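Local atomic coordinates of GH5 (Bacteroidetes bacterium AC2a, PDB entry 4YHE), a protein that probably hydrolyses beta-1,4-glucosidic bonds of cellulose as a family 5 glycoside hydrolase built on a beta/alpha barrel. Residues A[81-85]-A[148-152]; A[143-148]-A[199-204]. All coordinates share one frame; numbering follows the deposited sequence.

Contacts 1 and 2 share helix 129-149, which leads into strand 157-160. In contact 1 its C-terminal end, with the first residues beyond it, meets helix 78-93, which precedes strand 97-101; in contact 2 its last turns meet the loop between helix 181-199 and strand 209-212. The centres lie about 10 Å apart, on the same side of the chain's centre, and the contacts touch where Ala-151 O meets Lys-203 N in a probable hydrogen bond. Along the chain the segments alternate, 81-85, 143-148, 148-152, 199-204, and Lys-148 belongs to both contacts. Helices 78-93 and 181-199, on the outside of the barrel, are thereby linked through helix 129-149.

Contact 1 of 2, residues A[81-85]-A[148-152]; sequences LDRVD and KRFAN
The guanidinium of Arg-149 has Leu-81 over one face and two carboxylates, those of Asp-82 and Asp-85, at its edge. Leu-81 CG lies 3.7 Å from Arg-149 NH1. The Phe-150 ring, in turn, carries the aliphatic part of the same arginine on one face, with Arg-149 CG 4.2 Å above its centre, while the backbone N of Asp-85 lies at its edge. Arg-149 grips Asp-85 side-on: Asp-85 OD2 receives both Arg-149 NE, at 2.9 Å and 163°, and Arg-149 NH2, at 3.2 Å. This hold uses the anti side of a single oxygen, and the carboxylate plane stands 63° from the guanidinium. The bend at chi2 of Arg-149 (73°) turns its end across helix 78-93, where Asp-82 OD1 pairs with Arg-149 NH2 in a salt bridge modelled so short that its exact geometry is doubtful. Val-84 CG1 approaches Phe-150 CZ at 4.2 Å, and beyond these segments Phe-150 packs on Val-88, Leu-157 and Phe-159, tying the helix pair to the barrel wall. A water donates to Asp-85 OD2 at 2.7 Å. One cation facing two carboxylates would be expected to offset part of their mutual repulsion and probably favours their ionised forms.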
loop_
_atom_site.group_PDB
_atom_site.type_symbol
_atom_site.label_atom_id
_atom_site.label_comp_id
_atom_site.label_asym_id
_atom_site.label_seq_id
_atom_site.Cartn_x
_atom_site.Cartn_y
_atom_site.Cartn_z
ATOM N N LEU A 81 -13.718 5.221 -14.880
ATOM C CA LEU A 81 -13.891 6.062 -13.704
ATOM C C LEU A 81 -15.189 5.692 -12.953
ATOM O O LEU A 81 -15.222 5.689 -11.732
ATOM C CB LEU A 81 -13.870 7.541 -14.102
ATOM C CG LEU A 81 -13.899 8.573 -12.984
ATOM C CD1 LEU A 81 -12.790 8.312 -11.982
ATOM C CD2 LEU A 81 -13.736 9.967 -13.561
ATOM N N ASP A 82 -16.234 5.327 -13.692
ATOM C CA ASP A 82 -17.501 4.831 -13.118
ATOM C C ASP A 82 -17.316 3.608 -12.230
ATOM O O ASP A 82 -17.925 3.496 -11.164
ATOM C CB ASP A 82 -18.512 4.438 -14.234
ATOM C CG ASP A 82 -19.189 5.631 -14.944
ATOM O OD1 ASP A 82 -19.082 6.783 -14.523
ATOM O OD2 ASP A 82 -19.843 5.388 -15.975
ATOM N N ARG A 83 -16.496 2.664 -12.691
ATOM C CA ARG A 83 -16.259 1.442 -11.937
ATOM C C ARG A 83 -15.475 1.730 -10.661
ATOM O O ARG A 83 -15.820 1.218 -9.595
ATOM C CB ARG A 83 -15.538 0.418 -12.805
ATOM C CG ARG A 83 -15.198 -0.884 -12.126
ATOM C CD ARG A 83 -16.419 -1.590 -11.563
ATOM N NE ARG A 83 -16.058 -2.904 -11.028
ATOM C CZ ARG A 83 -16.846 -3.633 -10.244
ATOM N NH1 ARG A 83 -18.045 -3.185 -9.915
ATOM N NH2 ARG A 83 -16.457 -4.816 -9.816
ATOM N N VAL A 84 -14.450 2.575 -10.767
ATOM C CA VAL A 84 -13.717 3.035 -9.585
ATOM C C VAL A 84 -14.702 3.684 -8.606
ATOM O O VAL A 84 -14.717 3.327 -7.413
ATOM C CB VAL A 84 -12.581 4.023 -9.908
ATOM C CG1 VAL A 84 -11.910 4.481 -8.608
ATOM C CG2 VAL A 84 -11.563 3.389 -10.823
ATOM N N ASP A 85 -15.566 4.568 -9.133
ATOM C CA ASP A 85 -16.628 5.228 -8.341
ATOM C C ASP A 85 -17.524 4.214 -7.653
ATOM O O ASP A 85 -17.820 4.336 -6.460
ATOM C CB ASP A 85 -17.461 6.139 -9.279
ATOM C CG ASP A 85 -18.350 7.148 -8.554
ATOM O OD1 ASP A 85 -18.585 7.065 -7.333
ATOM O OD2 ASP A 85 -18.830 8.051 -9.285
ATOM N N LYS A 148 -12.439 15.697 -9.035
ATOM C CA LYS A 148 -13.750 16.252 -9.419
ATOM C C LYS A 148 -14.865 15.225 -9.327
ATOM O O LYS A 148 -15.953 15.557 -8.884
ATOM C CB LYS A 148 -13.701 16.872 -10.798
ATOM C CG LYS A 148 -13.083 18.256 -10.743
ATOM C CD LYS A 148 -12.853 18.819 -12.135
ATOM C CE LYS A 148 -12.036 20.103 -12.075
ATOM N NZ LYS A 148 -11.439 20.345 -13.411
ATOM N N ARG A 149 -14.590 13.966 -9.666
ATOM C CA ARG A 149 -15.600 12.913 -9.518
ATOM C C ARG A 149 -16.007 12.732 -8.058
ATOM O O ARG A 149 -17.190 12.498 -7.743
ATOM C CB ARG A 149 -15.060 11.593 -10.087
ATOM C CG ARG A 149 -16.077 10.495 -10.172
ATOM C CD ARG A 149 -17.063 10.779 -11.307
ATOM N NE ARG A 149 -17.776 9.566 -11.495
ATOM C CZ ARG A 149 -17.897 8.859 -12.598
ATOM N NH1 ARG A 149 -17.433 9.242 -13.785
ATOM N NH2 ARG A 149 -18.566 7.748 -12.473
ATOM N N PHE A 150 -15.031 12.840 -7.156
ATOM C CA PHE A 150 -15.221 12.475 -5.746
ATOM C C PHE A 150 -15.344 13.689 -4.809
ATOM O O PHE A 150 -15.238 13.574 -3.590
ATOM C CB PHE A 150 -14.071 11.532 -5.310
ATOM C CG PHE A 150 -14.081 10.205 -6.026
ATOM C CD1 PHE A 150 -15.111 9.317 -5.819
ATOM C CD2 PHE A 150 -13.072 9.858 -6.924
ATOM C CE1 PHE A 150 -15.156 8.117 -6.481
ATOM C CE2 PHE A 150 -13.105 8.655 -7.585
ATOM C CZ PHE A 150 -14.149 7.783 -7.382
ATOM N N ALA A 151 -15.621 14.842 -5.392
ATOM C CA ALA A 151 -15.665 16.108 -4.663
ATOM C C ALA A 151 -16.704 16.141 -3.546
ATOM O O ALA A 151 -16.533 16.876 -2.570
ATOM C CB ALA A 151 -15.892 17.253 -5.645
ATOM N N ASN A 152 -17.744 15.311 -3.640
ATOM C CA ASN A 152 -18.756 15.234 -2.591
ATOM C C ASN A 152 -18.518 14.135 -1.578
ATOM O O ASN A 152 -19.324 13.949 -0.661
ATOM C CB ASN A 152 -20.139 15.046 -3.219
ATOM C CG ASN A 152 -20.508 16.172 -4.176
ATOM O OD1 ASN A 152 -20.111 17.339 -4.003
ATOM N ND2 ASN A 152 -21.274 15.828 -5.192
HETATM O O HOH W 1 -19.616 10.141 -7.829
#

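Contact 2 of 2, residues A[143-148]-A[199-204]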
loop_
_atom_site.group_PDB
_atom_site.type_symbol
_atom_site.label_atom_id
_atom_site.label_comp_id
_atom_site.label_asym_id
_atom_site.label_seq_id
_atom_site.Cartn_x
_atom_site.Cartn_y
_atom_site.Cartn_z
ATOM N N TRP A 143 -5.299 13.594 -11.667
ATOM C CA TRP A 143 -5.761 13.851 -10.317
ATOM C C TRP A 143 -6.888 14.903 -10.244
ATOM O O TRP A 143 -7.764 14.826 -9.383
ATOM C CB TRP A 143 -4.582 14.177 -9.372
ATOM C CG TRP A 143 -3.977 12.922 -8.805
ATOM C CD1 TRP A 143 -2.698 12.460 -8.983
ATOM C CD2 TRP A 143 -4.637 11.958 -7.987
ATOM N NE1 TRP A 143 -2.514 11.313 -8.299
ATOM C CE2 TRP A 143 -3.692 10.943 -7.706
ATOM C CE3 TRP A 143 -5.938 11.833 -7.488
ATOM C CZ2 TRP A 143 -4.005 9.811 -6.955
ATOM C CZ3 TRP A 143 -6.247 10.721 -6.695
ATOM C CH2 TRP A 143 -5.278 9.715 -6.439
ATOM N N LEU A 144 -6.867 15.873 -11.144
ATOM C CA LEU A 144 -7.972 16.824 -11.218
ATOM C C LEU A 144 -9.295 16.107 -11.505
ATOM O O LEU A 144 -10.291 16.375 -10.848
ATOM C CB LEU A 144 -7.706 17.855 -12.307
ATOM C CG LEU A 144 -6.901 19.092 -11.935
ATOM C CD1 LEU A 144 -6.668 19.927 -13.195
ATOM C CD2 LEU A 144 -7.624 19.921 -10.871
ATOM N N GLN A 145 -9.284 15.184 -12.469
ATOM C CA GLN A 145 -10.498 14.448 -12.849
ATOM C C GLN A 145 -10.981 13.560 -11.734
ATOM O O GLN A 145 -12.187 13.521 -11.426
ATOM C CB GLN A 145 -10.249 13.621 -14.109
ATOM C CG GLN A 145 -10.118 14.463 -15.357
ATOM C CD GLN A 145 -9.682 13.666 -16.554
ATOM O OE1 GLN A 145 -10.495 12.975 -17.183
ATOM N NE2 GLN A 145 -8.403 13.754 -16.895
ATOM N N ILE A 146 -10.035 12.839 -11.112
ATOM C CA ILE A 146 -10.361 11.974 -10.027
ATOM C C ILE A 146 -10.970 12.766 -8.895
ATOM O O ILE A 146 -11.992 12.375 -8.355
ATOM C CB ILE A 146 -9.139 11.169 -9.508
ATOM C CG1 ILE A 146 -8.673 10.183 -10.574
ATOM C CG2 ILE A 146 -9.489 10.444 -8.228
ATOM C CD1 ILE A 146 -7.318 9.551 -10.316
ATOM N N GLY A 147 -10.329 13.862 -8.508
ATOM C CA GLY A 147 -10.865 14.698 -7.448
ATOM C C GLY A 147 -12.249 15.270 -7.799
ATOM O O GLY A 147 -13.138 15.324 -6.951
ATOM N N LYS A 148 -12.439 15.697 -9.035
ATOM C CA LYS A 148 -13.750 16.252 -9.419
ATOM C C LYS A 148 -14.865 15.225 -9.327
ATOM O O LYS A 148 -15.953 15.557 -8.884
ATOM C CB LYS A 148 -13.701 16.872 -10.798
ATOM C CG LYS A 148 -13.083 18.256 -10.743
ATOM C CD LYS A 148 -12.853 18.819 -12.135
ATOM C CE LYS A 148 -12.036 20.103 -12.075
ATOM N NZ LYS A 148 -11.439 20.345 -13.411
ATOM N N ALA A 199 -6.686 21.516 -5.883
ATOM C CA ALA A 199 -7.395 22.331 -6.897
ATOM C C ALA A 199 -8.730 21.715 -7.386
ATOM O O ALA A 199 -9.495 22.365 -8.092
ATOM C CB ALA A 199 -6.491 22.616 -8.091
ATOM N N ALA A 200 -9.017 20.467 -7.038
ATOM C CA ALA A 200 -10.178 19.777 -7.600
ATOM C C ALA A 200 -11.471 20.148 -6.885
ATOM O O ALA A 200 -12.554 19.755 -7.330
ATOM C CB ALA A 200 -9.960 18.258 -7.558
ATOM N N GLY A 201 -11.366 20.869 -5.771
ATOM C CA GLY A 201 -12.541 21.504 -5.153
ATOM C C GLY A 201 -13.286 20.635 -4.165
ATOM O O GLY A 201 -13.021 19.433 -4.025
ATOM N N GLY A 202 -14.233 21.258 -3.478
ATOM C CA GLY A 202 -15.112 20.570 -2.547
ATOM C C GLY A 202 -14.359 19.871 -1.445
ATOM O O GLY A 202 -13.442 20.428 -0.853
ATOM N N LYS A 203 -14.715 18.629 -1.173
ATOM C CA LYS A 203 -14.119 17.934 -0.048
ATOM C C LYS A 203 -12.681 17.482 -0.306
ATOM O O LYS A 203 -12.029 17.023 0.605
ATOM C CB LYS A 203 -15.011 16.795 0.394
ATOM C CG LYS A 203 -16.355 17.316 0.917
ATOM C CD LYS A 203 -17.281 16.165 1.249
ATOM C CE LYS A 203 -18.648 16.637 1.723
ATOM N NZ LYS A 203 -19.586 15.493 1.869
ATOM N N ASN A 204 -12.181 17.643 -1.530
ATOM C CA ASN A 204 -10.752 17.437 -1.763
ATOM C C ASN A 204 -9.895 18.446 -0.987
ATOM O O ASN A 204 -8.681 18.266 -0.896
ATOM C CB ASN A 204 -10.423 17.532 -3.232
ATOM C CG ASN A 204 -11.162 16.510 -4.049
ATOM O OD1 ASN A 204 -10.989 15.307 -3.851
ATOM N ND2 ASN A 204 -12.017 16.974 -4.948
#
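The turn that ends helix 181-199 and leads toward strand 209-212 packs on the last turns of helix 129-149, with Ala-200 set against Gly-147. Ala-200 CB comes within 3.7 Å of Gly-147 CA, and the CA atoms of Ala-200 and Gly-147 are only 5.1 Å apart. With no CB on Gly-147, the methyl of Ala-200 can sit directly against its CA. Leu-144 widens the apolar patch: its CG lies anti to the carbonyl carbon (chi1 -87°), and Leu-144 CD2 reaches Ala-199 CB at 4.0 Å. In the beta/alpha barrel these are successive helices of the outer layer, and Trp-143 carries the packing further along helix 181-199, touching Cys-193, Ala-196 and Ile-197. Beyond the helix end, positive phi at Gly-201 and Gly-202 turns the chain back, bringing Asn-204 to face Gly-147. Asn-204 ND2 donates to Gly-147 O at 2.8 Å (161°), from above the carbonyl plane, and, less straight, to Gly-201 O, this time in the carbonyl plane. Replaced by an alanine, Asn-204 would lose both bonds, which is likely to leave Gly-147 O and Arg-207 without their side-chain partner and the turn less firmly tied to helix 129-149. Gly-201 O also accepts from the backbone N of Asn-204, while Asn-204 OD1 is taken by Arg-207 NH2.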